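Local coordinates for protein glycoside hydrolase family 5 (Aspergillus oryzae, PDB 6LA0) that acts as a rutinosidase of glycoside hydrolase family 5 and probably also removes glucose units from the non-reducing ends of beta-1,3-glucans, at residues W27-S32 with D132-P137; S173-S178 with P231-M236; W214-I219 with Q245-Q250; A318-M323 with G362-T367. One frame throughout, in Å; residues are numbered along the deposited sequence.

How the contacts relate
The chain makes four loop closures in a TIM-barrel glycosidase. Contact 1 comes first, joining the loop after strand 19-23 to the end of strand 128-133, with strand 87-92 between them in the sheet. Contact 2 then opens on helix 158-176, but before it closes at 231-236 contact 3 has begun on helix 209-229. The two therefore cross, and they touch where Val-235 meets Ile-219. Contact 3 closes at the short helix 244-248, and its Tyr-218 reaches back to Leu-136 of contact 1. Contact 4 stands apart from the others, binding helix 312-326 to the C-terminal tail. No contact nests inside another.

Contact 1: W27-S32 with D132-P137; sequences WLVQES and DVHSLP
At the C-terminal mouth of the TIM barrel, Val-29, in the loop after strand 19-23, packs on His-134, just beyond strand 128-133. The two side chains cross at about a right angle. With Val-29 CG1 anti to its own N (chi1 175°), that methyl comes within 4.0 Å of His-134 CD2, while Val-29 CG2 lies against His-134 CB. The imidazole is gripped from both nitrogens. His-134 ND1 donates to Asp-132 OD2 at 2.7 Å; the oxygen accepts on its syn lone pair and lies 28° out of the ring plane. On the other nitrogen, a water in the plane of the ring stands 2.9 Å from His-134 NE2 and donates to Glu-31 OE2, so the carboxylate of the first loop is joined to the histidine through solvent. These two links restrict rotation of the ring. In family 5 enzymes this end of the barrel holds the active site. Between the two segments runs strand 87-92, whose Pro-91 touches both Val-29 and His-134, and its Thr-92 hydrogen-bonds the backbone of Asp-132 and His-134; helix 158-176 packs on Val-133 and Leu-136.

Contact 2: S173-S178 with P231-M236; sequences SFVQNS and PNIPVM
Val-175 carries CG1 anti to its backbone N (chi1 172°), and Ile-233 turns CG1 anti to its carbonyl carbon and then runs straight out to CD1 (chi2 170°); the two side chains consequently meet tip to tip. The setting is the TIM barrel, at the end where its strands begin: helix 158-176, on the outside of the barrel, is finishing, and the loop from helix 209-229 is about to enter strand 235-237. Val-175 CG1 lies 3.6 Å from Ile-233 CD1, a close apolar contact between two buried residues, with Ile-233 CG1 a little farther back from the same methyl.

Gln-176, one residue along the helix, approaches the isoleucine differently. Its chain bends at chi2 (-61°), bringing the amide end obliquely across, and OE1 comes to 3.7 Å from Ile-233 CD1. This oxygen is not left to the hydrocarbon: it accepts a hydrogen bond from Asn-230 ND2, just before the second segment, so the polar end of Gln-176 ties the helix to the same loop that supplies the isoleucine.

Neighbouring elements complete the apolar cluster. Val-226 of helix 209-229 touches Ile-233, and Tyr-184 of strand 184-187, together with Pro-181, touches Val-175. Thus one cluster joins two barrel helices and the approach to strands 184-187 and 235-237. Just past the end of helix 158-176, Ser-178 bonds back to its last turn: Val-175 O receives both Ser-178 N, at 3.2 Å, and Ser-178 OG, at 2.8 Å.

Contact 3: W214-I219 with Q245-Q250; sequences WVLKYI and QYWSNQ
Leu-216 and Gln-250 pass each other at a slant, whereas Val-215 and Trp-247 cross nearly at right angles. The leucine, with CG anti to its backbone N (chi1 -171°), extends from helix 209-229 and spreads its two methyls over the glutamine: CD1 lies 3.9 Å from Gln-250 CB, and CD2 reaches Gln-250 OE1 at 3.5 Å. The same CD1 also comes up to the indole of Trp-247 at its edge, near the ring plane, 4.3 Å from CE3. From the preceding position, Val-215 CG1 touches the far corner of the six-membered ring, 4.0 Å from Trp-247 CH2.

The two partners on the second segment are well braced. Tyr-246 places CD1 over the centre of one indole face, 3.6 Å above its plane, while Trp-247 NE1 is satisfied by the carbonyl oxygen of Gly-239. Gln-250, extended beyond CG, reaches the preceding turn, where NE2 donates to Tyr-246 O at 3.1 Å along a nearly straight line (170°), with the acceptor in the amide plane. That bond fixes the rotation of the amide, so OE1 is held facing the leucine. Around this cluster Phe-237 of strand 235-237 meets the Trp-247 ring edge-to-face and also packs on Val-215. This is helix-to-helix packing on the outside of a TIM barrel: helix 209-229 leads into strand 235-237, and the short helix 244-248 that follows the strand packs back on it.

Contact 4: A318-M323 with G362-T367; sequences AGLDAM and GYIDLT
Leu-320, on helix 312-326 of the TIM barrel, packs against Leu-366 and Ile-364 of the C-terminal tail, which follows helix 355-360. The apolar part of the contact is made by branch ends. Leu-320 and Leu-366 cross at about a right angle, and Leu-366 CD2 faces both methyls of its partner, nearer to Leu-320 CD1, at 3.8 Å, than to Leu-320 CD2, at 4.2 Å. Leu-366 places CG anti to its carbonyl carbon (chi1 -63°) and continues extended, which brings its end in although the base of the side chain does not aim at the helix. Ile-364 adds a looser touch, with CD1 4.4 Å from Leu-320 CD1. All three residues are buried. Trp-299 of strand 294-303 and Phe-369 also touch Leu-320, while Val-83 and Val-85, just ahead of strand 87-92, meet Ile-364 and Leu-366 respectively. The tail is thus wedged between a barrel helix and the approach to a barrel strand.

Polar links flank this hydrophobic patch. Asp-321 forms a salt bridge with Arg-368, and Tyr-363 O accepts from Asn-317 ND2, so polar links join the tail to helix 312-326 near the start of 362-367 and just past its end.

Backbone geometry sets the path of the tail. Gly-362, with positive phi, is the C-prime residue of the Schellman motif that closes helix 355-360. Farther on, Asp-365 folds toward the next turn: its OD1 offers the syn lone pair to Thr-367 OG1 at 2.6 Å and takes a weak bond from Thr-367 N at 3.2 Å.

Contact 1: W27-S32 with D132-P137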
loop_
_atom_site.group_PDB
_atom_site.type_symbol
_atom_site.label_atom_id
_atom_site.label_comp_id
_atom_site.label_asym_id
_atom_site.label_seq_id
_atom_site.Cartn_x
_atom_site.Cartn_y
_atom_site.Cartn_z
ATOM N N TRP A 27 -8.220 5.503 4.162
ATOM C CA TRP A 27 -8.294 6.080 5.498
ATOM C C TRP A 27 -7.484 7.368 5.608
ATOM O O TRP A 27 -8.045 8.440 5.878
ATOM C CB TRP A 27 -7.825 5.044 6.533
ATOM C CG TRP A 27 -7.777 5.521 7.958
ATOM C CD1 TRP A 27 -8.668 6.369 8.590
ATOM C CD2 TRP A 27 -6.802 5.161 8.943
ATOM N NE1 TRP A 27 -8.289 6.555 9.904
ATOM C CE2 TRP A 27 -7.145 5.830 10.143
ATOM C CE3 TRP A 27 -5.659 4.351 8.923
ATOM C CZ2 TRP A 27 -6.388 5.702 11.310
ATOM C CZ3 TRP A 27 -4.917 4.217 10.084
ATOM C CH2 TRP A 27 -5.277 4.901 11.259
ATOM N N LEU A 28 -6.160 7.287 5.430
ATOM C CA LEU A 28 -5.312 8.470 5.442
ATOM C C LEU A 28 -4.869 8.873 4.038
ATOM O O LEU A 28 -4.222 9.917 3.879
ATOM C CB LEU A 28 -4.094 8.232 6.347
ATOM C CG LEU A 28 -4.406 7.681 7.745
ATOM C CD1 LEU A 28 -3.130 7.314 8.474
ATOM C CD2 LEU A 28 -5.142 8.762 8.538
ATOM N N VAL A 29 -5.205 8.061 3.035
ATOM C CA VAL A 29 -5.087 8.381 1.617
ATOM C C VAL A 29 -6.473 8.206 1.015
ATOM O O VAL A 29 -7.089 7.150 1.196
ATOM C CB VAL A 29 -4.084 7.441 0.912
ATOM C CG1 VAL A 29 -4.063 7.690 -0.594
ATOM C CG2 VAL A 29 -2.683 7.577 1.504
ATOM N N GLN A 30 -6.972 9.219 0.312
ATOM C CA GLN A 30 -8.334 9.173 -0.218
ATOM C C GLN A 30 -8.320 8.795 -1.694
ATOM O O GLN A 30 -7.521 9.329 -2.469
ATOM C CB GLN A 30 -9.059 10.521 -0.035
ATOM C CG GLN A 30 -8.921 11.147 1.353
ATOM C CD GLN A 30 -9.330 10.206 2.459
ATOM O OE1 GLN A 30 -10.289 9.440 2.318
ATOM N NE2 GLN A 30 -8.603 10.239 3.560
ATOM N N GLU A 31 -9.222 7.875 -2.076
ATOM C CA GLU A 31 -9.366 7.397 -3.445
ATOM C C GLU A 31 -10.844 7.197 -3.757
ATOM O O GLU A 31 -11.623 6.793 -2.885
ATOM C CB GLU A 31 -8.612 6.084 -3.671
ATOM C CG GLU A 31 -7.120 6.171 -3.429
ATOM C CD GLU A 31 -6.440 4.836 -3.608
ATOM O OE1 GLU A 31 -6.701 4.190 -4.642
ATOM O OE2 GLU A 31 -5.672 4.440 -2.707
ATOM N N SER A 32 -11.222 7.477 -5.005
ATOM C CA SER A 32 -12.636 7.544 -5.366
ATOM C C SER A 32 -13.334 6.187 -5.222
ATOM O O SER A 32 -14.497 6.119 -4.814
ATOM C CB SER A 32 -12.764 8.071 -6.796
ATOM O OG SER A 32 -12.298 7.107 -7.732
ATOM N N ASP A 132 3.534 3.236 5.009
ATOM C CA ASP A 132 3.724 3.395 3.570
ATOM C C ASP A 132 3.572 4.872 3.215
ATOM O O ASP A 132 2.561 5.490 3.550
ATOM C CB ASP A 132 2.734 2.496 2.809
ATOM C CG ASP A 132 2.415 2.993 1.403
ATOM O OD1 ASP A 132 3.337 3.314 0.640
ATOM O OD2 ASP A 132 1.222 3.045 1.045
ATOM N N VAL A 133 4.592 5.451 2.586
ATOM C CA VAL A 133 4.499 6.814 2.071
ATOM C C VAL A 133 4.066 6.687 0.618
ATOM O O VAL A 133 4.883 6.431 -0.271
ATOM C CB VAL A 133 5.807 7.596 2.212
ATOM C CG1 VAL A 133 5.566 9.060 1.823
ATOM C CG2 VAL A 133 6.378 7.489 3.646
ATOM N N HIS A 134 2.757 6.850 0.396
ATOM C CA HIS A 134 2.123 6.557 -0.877
ATOM C C HIS A 134 2.485 7.596 -1.933
ATOM O O HIS A 134 2.713 7.247 -3.097
ATOM C CB HIS A 134 0.598 6.515 -0.664
ATOM C CG HIS A 134 -0.121 5.413 -1.387
ATOM N ND1 HIS A 134 0.221 4.080 -1.266
ATOM C CD2 HIS A 134 -1.196 5.451 -2.213
ATOM C CE1 HIS A 134 -0.606 3.350 -1.996
ATOM N NE2 HIS A 134 -1.466 4.159 -2.590
ATOM N N SER A 135 2.512 8.875 -1.548
ATOM C CA SER A 135 2.796 10.006 -2.421
ATOM C C SER A 135 4.091 10.706 -2.012
ATOM O O SER A 135 4.530 10.624 -0.860
ATOM C CB SER A 135 1.618 11.011 -2.408
ATOM O OG SER A 135 1.070 11.117 -1.111
ATOM N N LEU A 136 4.735 11.349 -2.981
ATOM C CA LEU A 136 5.941 12.125 -2.735
ATOM C C LEU A 136 5.816 13.471 -3.433
ATOM O O LEU A 136 5.085 13.598 -4.428
ATOM C CB LEU A 136 7.213 11.392 -3.222
ATOM C CG LEU A 136 7.638 10.167 -2.400
ATOM C CD1 LEU A 136 8.835 9.492 -3.052
ATOM C CD2 LEU A 136 7.953 10.512 -0.948
ATOM N N PRO A 137 6.493 14.498 -2.914
ATOM C CA PRO A 137 6.382 15.851 -3.485
ATOM C C PRO A 137 6.661 15.893 -4.981
ATOM O O PRO A 137 7.662 15.367 -5.461
ATOM C CB PRO A 137 7.437 16.643 -2.705
ATOM C CG PRO A 137 7.543 15.937 -1.379
ATOM C CD PRO A 137 7.304 14.469 -1.680
HETATM O O HOH W 1 -3.674 2.551 -3.652
#

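Contact 2: S173-S178 with P231-M236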
loop_
_atom_site.group_PDB
_atom_site.type_symbol
_atom_site.label_atom_id
_atom_site.label_comp_id
_atom_site.label_asym_id
_atom_site.label_seq_id
_atom_site.Cartn_x
_atom_site.Cartn_y
_atom_site.Cartn_z
ATOM N N SER A 173 11.731 9.334 12.827
ATOM C CA SER A 173 11.518 9.823 14.185
ATOM C C SER A 173 10.262 9.209 14.800
ATOM O O SER A 173 10.284 8.767 15.955
ATOM C CB SER A 173 11.445 11.355 14.168
ATOM O OG SER A 173 11.027 11.886 15.413
ATOM N N PHE A 174 9.161 9.162 14.034
ATOM C CA PHE A 174 7.925 8.517 14.494
ATOM C C PHE A 174 8.180 7.085 14.965
ATOM O O PHE A 174 7.721 6.675 16.041
ATOM C CB PHE A 174 6.888 8.536 13.363
ATOM C CG PHE A 174 5.569 7.884 13.717
ATOM C CD1 PHE A 174 5.376 6.507 13.557
ATOM C CD2 PHE A 174 4.508 8.653 14.179
ATOM C CE1 PHE A 174 4.160 5.917 13.880
ATOM C CE2 PHE A 174 3.285 8.070 14.499
ATOM C CZ PHE A 174 3.111 6.701 14.347
ATOM N N VAL A 175 8.912 6.303 14.162
ATOM C CA VAL A 175 9.260 4.935 14.540
ATOM C C VAL A 175 10.142 4.921 15.783
ATOM O O VAL A 175 9.907 4.149 16.723
ATOM C CB VAL A 175 9.946 4.223 13.357
ATOM C CG1 VAL A 175 10.504 2.860 13.780
ATOM C CG2 VAL A 175 8.999 4.116 12.181
ATOM N N GLN A 176 11.170 5.775 15.809
ATOM C CA GLN A 176 12.126 5.763 16.912
ATOM C C GLN A 176 11.464 6.112 18.243
ATOM O O GLN A 176 11.816 5.542 19.285
ATOM C CB GLN A 176 13.270 6.734 16.618
ATOM C CG GLN A 176 14.329 6.176 15.676
ATOM C CD GLN A 176 15.018 4.945 16.234
ATOM O OE1 GLN A 176 14.510 3.827 16.117
ATOM N NE2 GLN A 176 16.186 5.142 16.849
ATOM N N ASN A 177 10.516 7.053 18.235
ATOM C CA ASN A 177 9.851 7.505 19.449
ATOM C C ASN A 177 8.509 6.809 19.671
ATOM O O ASN A 177 7.708 7.256 20.502
ATOM C CB ASN A 177 9.684 9.027 19.412
ATOM C CG ASN A 177 11.016 9.735 19.239
ATOM O OD1 ASN A 177 11.220 10.504 18.300
ATOM N ND2 ASN A 177 11.947 9.436 20.123
ATOM N N SER A 178 8.271 5.701 18.967
ATOM C CA SER A 178 7.000 5.003 19.059
ATOM C C SER A 178 6.814 4.269 20.379
ATOM O O SER A 178 5.675 3.965 20.736
ATOM C CB SER A 178 6.899 4.015 17.905
ATOM O OG SER A 178 7.807 2.953 18.092
ATOM N N PRO A 231 19.978 0.711 12.218
ATOM C CA PRO A 231 20.152 -0.279 11.143
ATOM C C PRO A 231 19.209 -1.464 11.227
ATOM O O PRO A 231 19.235 -2.306 10.314
ATOM C CB PRO A 231 21.615 -0.726 11.303
ATOM C CG PRO A 231 21.965 -0.400 12.712
ATOM C CD PRO A 231 21.193 0.851 13.044
ATOM N N ASN A 232 18.398 -1.571 12.281
ATOM C CA ASN A 232 17.507 -2.704 12.483
ATOM C C ASN A 232 16.104 -2.489 11.924
ATOM O O ASN A 232 15.352 -3.465 11.809
ATOM C CB ASN A 232 17.412 -3.033 13.974
ATOM C CG ASN A 232 18.690 -3.609 14.523
ATOM O OD1 ASN A 232 19.175 -4.636 14.050
ATOM N ND2 ASN A 232 19.251 -2.950 15.525
ATOM N N ILE A 233 15.733 -1.253 11.596
ATOM C CA ILE A 233 14.456 -0.941 10.947
ATOM C C ILE A 233 14.530 -1.382 9.492
ATOM O O ILE A 233 15.369 -0.860 8.740
ATOM C CB ILE A 233 14.128 0.561 11.029
ATOM C CG1 ILE A 233 14.044 1.028 12.487
ATOM C CG2 ILE A 233 12.849 0.867 10.236
ATOM C CD1 ILE A 233 13.954 2.571 12.675
ATOM N N PRO A 234 13.674 -2.309 9.045
ATOM C CA PRO A 234 13.685 -2.704 7.630
ATOM C C PRO A 234 13.061 -1.657 6.717
ATOM O O PRO A 234 12.135 -0.925 7.097
ATOM C CB PRO A 234 12.860 -4.007 7.610
ATOM C CG PRO A 234 12.757 -4.445 9.059
ATOM C CD PRO A 234 12.785 -3.160 9.852
ATOM N N VAL A 235 13.604 -1.580 5.501
ATOM C CA VAL A 235 13.099 -0.721 4.432
ATOM C C VAL A 235 12.385 -1.598 3.415
ATOM O O VAL A 235 12.949 -2.604 2.966
ATOM C CB VAL A 235 14.239 0.058 3.756
ATOM C CG1 VAL A 235 13.741 0.752 2.478
ATOM C CG2 VAL A 235 14.871 1.065 4.728
ATOM N N MET A 236 11.163 -1.205 3.026
ATOM C CA MET A 236 10.363 -1.936 2.046
ATOM C C MET A 236 10.325 -1.143 0.738
ATOM O O MET A 236 9.840 -0.003 0.708
ATOM C CB MET A 236 8.945 -2.199 2.573
ATOM C CG MET A 236 8.063 -3.016 1.607
ATOM S SD MET A 236 6.539 -3.696 2.328
ATOM C CE MET A 236 7.182 -5.123 3.210
#

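Contact 3: W214-I219 with Q245-Q250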
loop_
_atom_site.group_PDB
_atom_site.type_symbol
_atom_site.label_atom_id
_atom_site.label_comp_id
_atom_site.label_asym_id
_atom_site.label_seq_id
_atom_site.Cartn_x
_atom_site.Cartn_y
_atom_site.Cartn_z
ATOM N N TRP A 214 16.654 7.565 -11.207
ATOM C CA TRP A 214 16.234 8.474 -10.144
ATOM C C TRP A 214 15.628 7.702 -8.977
ATOM O O TRP A 214 15.897 8.020 -7.814
ATOM C CB TRP A 214 15.245 9.513 -10.687
ATOM C CG TRP A 214 15.093 10.710 -9.768
ATOM C CD1 TRP A 214 14.037 10.983 -8.939
ATOM C CD2 TRP A 214 16.041 11.776 -9.578
ATOM N NE1 TRP A 214 14.274 12.150 -8.246
ATOM C CE2 TRP A 214 15.491 12.659 -8.623
ATOM C CE3 TRP A 214 17.292 12.073 -10.131
ATOM C CZ2 TRP A 214 16.155 13.826 -8.206
ATOM C CZ3 TRP A 214 17.960 13.231 -9.704
ATOM C CH2 TRP A 214 17.384 14.089 -8.750
ATOM N N VAL A 215 14.818 6.677 -9.268
ATOM C CA VAL A 215 14.250 5.850 -8.204
ATOM C C VAL A 215 15.359 5.190 -7.387
ATOM O O VAL A 215 15.314 5.170 -6.150
ATOM C CB VAL A 215 13.283 4.809 -8.796
ATOM C CG1 VAL A 215 12.776 3.856 -7.714
ATOM C CG2 VAL A 215 12.122 5.515 -9.465
ATOM N N LEU A 216 16.367 4.627 -8.071
ATOM C CA LEU A 216 17.505 4.026 -7.377
ATOM C C LEU A 216 18.244 5.047 -6.523
ATOM O O LEU A 216 18.602 4.760 -5.377
ATOM C CB LEU A 216 18.468 3.396 -8.383
ATOM C CG LEU A 216 19.595 2.548 -7.783
ATOM C CD1 LEU A 216 19.049 1.231 -7.245
ATOM C CD2 LEU A 216 20.704 2.302 -8.802
ATOM N N LYS A 217 18.510 6.231 -7.068
ATOM C CA LYS A 217 19.109 7.287 -6.243
ATOM C C LYS A 217 18.320 7.478 -4.949
ATOM O O LYS A 217 18.897 7.493 -3.851
ATOM C CB LYS A 217 19.192 8.592 -7.034
ATOM C CG LYS A 217 19.627 9.806 -6.213
ATOM C CD LYS A 217 19.597 11.060 -7.083
ATOM C CE LYS A 217 19.617 12.338 -6.246
ATOM N NZ LYS A 217 21.003 12.658 -5.789
ATOM N N TYR A 218 16.985 7.572 -5.058
ATOM C CA TYR A 218 16.136 7.766 -3.880
ATOM C C TYR A 218 16.234 6.596 -2.910
ATOM O O TYR A 218 16.418 6.793 -1.705
ATOM C CB TYR A 218 14.680 7.958 -4.309
ATOM C CG TYR A 218 13.691 8.135 -3.154
ATOM C CD1 TYR A 218 13.816 9.206 -2.267
ATOM C CD2 TYR A 218 12.626 7.256 -2.976
ATOM C CE1 TYR A 218 12.917 9.389 -1.213
ATOM C CE2 TYR A 218 11.703 7.437 -1.931
ATOM C CZ TYR A 218 11.860 8.512 -1.057
ATOM O OH TYR A 218 10.976 8.686 -0.024
ATOM N N ILE A 219 16.080 5.361 -3.408
ATOM C CA ILE A 219 15.982 4.247 -2.469
ATOM C C ILE A 219 17.316 4.021 -1.771
ATOM O O ILE A 219 17.348 3.612 -0.609
ATOM C CB ILE A 219 15.450 2.967 -3.155
ATOM C CG1 ILE A 219 15.022 1.928 -2.111
ATOM C CG2 ILE A 219 16.475 2.337 -4.080
ATOM C CD1 ILE A 219 13.845 2.339 -1.244
ATOM N N GLN A 245 14.432 -9.224 -9.479
ATOM C CA GLN A 245 15.734 -9.436 -10.110
ATOM C C GLN A 245 16.230 -8.213 -10.883
ATOM O O GLN A 245 17.443 -8.088 -11.110
ATOM C CB GLN A 245 15.673 -10.655 -11.037
ATOM C CG GLN A 245 15.542 -11.959 -10.278
ATOM C CD GLN A 245 14.099 -12.413 -10.148
ATOM O OE1 GLN A 245 13.188 -11.603 -9.908
ATOM N NE2 GLN A 245 13.879 -13.711 -10.299
ATOM N N TYR A 246 15.325 -7.319 -11.297
ATOM C CA TYR A 246 15.720 -6.100 -11.997
ATOM C C TYR A 246 16.514 -5.167 -11.093
ATOM O O TYR A 246 17.380 -4.431 -11.577
ATOM C CB TYR A 246 14.472 -5.378 -12.538
ATOM C CG TYR A 246 14.739 -4.037 -13.208
ATOM C CD1 TYR A 246 14.838 -2.865 -12.453
ATOM C CD2 TYR A 246 14.891 -3.937 -14.594
ATOM C CE1 TYR A 246 15.088 -1.629 -13.054
ATOM C CE2 TYR A 246 15.138 -2.704 -15.205
ATOM C CZ TYR A 246 15.227 -1.556 -14.426
ATOM O OH TYR A 246 15.470 -0.325 -15.003
ATOM N N TRP A 247 16.230 -5.176 -9.789
ATOM C CA TRP A 247 16.846 -4.246 -8.851
ATOM C C TRP A 247 17.964 -4.869 -8.034
ATOM O O TRP A 247 18.791 -4.137 -7.473
ATOM C CB TRP A 247 15.800 -3.699 -7.862
ATOM C CG TRP A 247 14.656 -2.958 -8.500
ATOM C CD1 TRP A 247 13.385 -3.427 -8.704
ATOM C CD2 TRP A 247 14.666 -1.607 -8.986
ATOM N NE1 TRP A 247 12.619 -2.466 -9.311
ATOM C CE2 TRP A 247 13.375 -1.335 -9.490
ATOM C CE3 TRP A 247 15.643 -0.605 -9.054
ATOM C CZ2 TRP A 247 13.036 -0.103 -10.054
ATOM C CZ3 TRP A 247 15.304 0.619 -9.611
ATOM C CH2 TRP A 247 14.008 0.860 -10.102
ATOM N N SER A 248 17.996 -6.195 -7.942
ATOM C CA SER A 248 18.774 -6.821 -6.883
ATOM C C SER A 248 20.274 -6.651 -7.091
ATOM O O SER A 248 21.031 -6.614 -6.115
ATOM C CB SER A 248 18.403 -8.297 -6.779
ATOM O OG SER A 248 18.907 -9.030 -7.871
ATOM N N ASN A 249 20.733 -6.519 -8.325
ATOM C CA ASN A 249 22.170 -6.388 -8.520
ATOM C C ASN A 249 22.626 -4.940 -8.560
ATOM O O ASN A 249 23.820 -4.688 -8.740
ATOM C CB ASN A 249 22.609 -7.131 -9.781
ATOM C CG ASN A 249 22.675 -8.626 -9.556
ATOM O OD1 ASN A 249 21.833 -9.384 -10.054
ATOM N ND2 ASN A 249 23.645 -9.057 -8.756
ATOM N N GLN A 250 21.715 -3.991 -8.349
ATOM C CA GLN A 250 22.069 -2.588 -8.189
ATOM C C GLN A 250 22.175 -2.178 -6.727
ATOM O O GLN A 250 22.377 -0.992 -6.443
ATOM C CB GLN A 250 21.043 -1.702 -8.911
ATOM C CG GLN A 250 20.530 -2.287 -10.240
ATOM C CD GLN A 250 19.836 -1.248 -11.119
ATOM O OE1 GLN A 250 20.310 -0.115 -11.247
ATOM N NE2 GLN A 250 18.710 -1.627 -11.722
#

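Contact 4: A318-M323 with G362-T367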
loop_
_atom_site.group_PDB
_atom_site.type_symbol
_atom_site.label_atom_id
_atom_site.label_comp_id
_atom_site.label_asym_id
_atom_site.label_seq_id
_atom_site.Cartn_x
_atom_site.Cartn_y
_atom_site.Cartn_z
ATOM N N ALA A 318 -6.958 -19.317 -1.818
ATOM C CA ALA A 318 -5.909 -19.785 -2.726
ATOM C C ALA A 318 -4.827 -18.728 -2.920
ATOM O O ALA A 318 -3.648 -19.069 -3.084
ATOM C CB ALA A 318 -6.512 -20.167 -4.078
ATOM N N GLY A 319 -5.208 -17.450 -2.910
ATOM C CA GLY A 319 -4.212 -16.390 -2.969
ATOM C C GLY A 319 -3.352 -16.334 -1.718
ATOM O O GLY A 319 -2.124 -16.230 -1.795
ATOM N N LEU A 320 -3.992 -16.412 -0.545
ATOM C CA LEU A 320 -3.247 -16.471 0.712
ATOM C C LEU A 320 -2.236 -17.613 0.695
ATOM O O LEU A 320 -1.088 -17.441 1.113
ATOM C CB LEU A 320 -4.220 -16.625 1.887
ATOM C CG LEU A 320 -5.011 -15.365 2.254
ATOM C CD1 LEU A 320 -6.212 -15.677 3.161
ATOM C CD2 LEU A 320 -4.095 -14.327 2.885
ATOM N N ASP A 321 -2.659 -18.789 0.217
ATOM C CA ASP A 321 -1.784 -19.958 0.113
ATOM C C ASP A 321 -0.580 -19.691 -0.783
ATOM O O ASP A 321 0.565 -19.983 -0.414
ATOM C CB ASP A 321 -2.575 -21.140 -0.447
ATOM C CG ASP A 321 -3.587 -21.695 0.532
ATOM O OD1 ASP A 321 -3.597 -21.269 1.698
ATOM O OD2 ASP A 321 -4.378 -22.579 0.123
ATOM N N ALA A 322 -0.831 -19.143 -1.976
ATOM C CA ALA A 322 0.221 -18.924 -2.962
ATOM C C ALA A 322 1.257 -17.913 -2.477
ATOM O O ALA A 322 2.465 -18.123 -2.616
ATOM C CB ALA A 322 -0.408 -18.454 -4.269
ATOM N N MET A 323 0.807 -16.789 -1.937
ATOM C CA MET A 323 1.778 -15.772 -1.555
ATOM C C MET A 323 2.529 -16.161 -0.287
ATOM O O MET A 323 3.658 -15.691 -0.072
ATOM C CB MET A 323 1.086 -14.415 -1.396
ATOM C CG MET A 323 0.582 -13.805 -2.723
ATOM S SD MET A 323 -1.090 -13.207 -2.557
ATOM C CE MET A 323 -1.490 -12.837 -4.253
ATOM N N GLY A 362 -17.057 -16.063 7.414
ATOM C CA GLY A 362 -16.306 -17.236 7.813
ATOM C C GLY A 362 -15.269 -17.739 6.837
ATOM O O GLY A 362 -14.856 -18.898 6.940
ATOM N N TYR A 363 -14.831 -16.912 5.886
ATOM C CA TYR A 363 -13.851 -17.365 4.907
ATOM C C TYR A 363 -12.426 -17.415 5.459
ATOM O O TYR A 363 -11.590 -18.150 4.914
ATOM C CB TYR A 363 -13.845 -16.445 3.680
ATOM C CG TYR A 363 -15.137 -16.317 2.896
ATOM C CD1 TYR A 363 -16.281 -17.045 3.229
ATOM C CD2 TYR A 363 -15.204 -15.468 1.802
ATOM C CE1 TYR A 363 -17.462 -16.909 2.480
ATOM C CE2 TYR A 363 -16.365 -15.333 1.057
ATOM C CZ TYR A 363 -17.489 -16.050 1.396
ATOM O OH TYR A 363 -18.637 -15.893 0.636
ATOM N N ILE A 364 -12.123 -16.655 6.507
ATOM C CA ILE A 364 -10.743 -16.355 6.890
ATOM C C ILE A 364 -10.421 -17.010 8.228
ATOM O O ILE A 364 -11.122 -16.790 9.225
ATOM C CB ILE A 364 -10.481 -14.839 6.968
ATOM C CG1 ILE A 364 -10.854 -14.144 5.648
ATOM C CG2 ILE A 364 -9.015 -14.564 7.355
ATOM C CD1 ILE A 364 -10.327 -14.842 4.401
ATOM N N ASP A 365 -9.325 -17.768 8.258
ATOM C CA ASP A 365 -8.709 -18.239 9.506
ATOM C C ASP A 365 -7.200 -18.240 9.268
ATOM O O ASP A 365 -6.625 -19.233 8.812
ATOM C CB ASP A 365 -9.221 -19.613 9.919
ATOM C CG ASP A 365 -8.403 -20.233 11.042
ATOM O OD1 ASP A 365 -7.744 -19.495 11.808
ATOM O OD2 ASP A 365 -8.416 -21.476 11.158
ATOM N N LEU A 366 -6.557 -17.115 9.573
ATOM C CA LEU A 366 -5.134 -17.016 9.275
ATOM C C LEU A 366 -4.274 -17.813 10.239
ATOM O O LEU A 366 -3.075 -17.966 9.978
ATOM C CB LEU A 366 -4.693 -15.548 9.272
ATOM C CG LEU A 366 -5.403 -14.738 8.184
ATOM C CD1 LEU A 366 -4.994 -13.281 8.252
ATOM C CD2 LEU A 366 -5.065 -15.323 6.816
ATOM N N THR A 367 -4.843 -18.325 11.335
ATOM C CA THR A 367 -4.056 -19.158 12.233
ATOM C C THR A 367 -3.698 -20.503 11.617
ATOM O O THR A 367 -2.854 -21.213 12.175
ATOM C CB THR A 367 -4.792 -19.381 13.556
ATOM O OG1 THR A 367 -5.871 -20.304 13.357
ATOM C CG2 THR A 367 -5.335 -18.060 14.099
#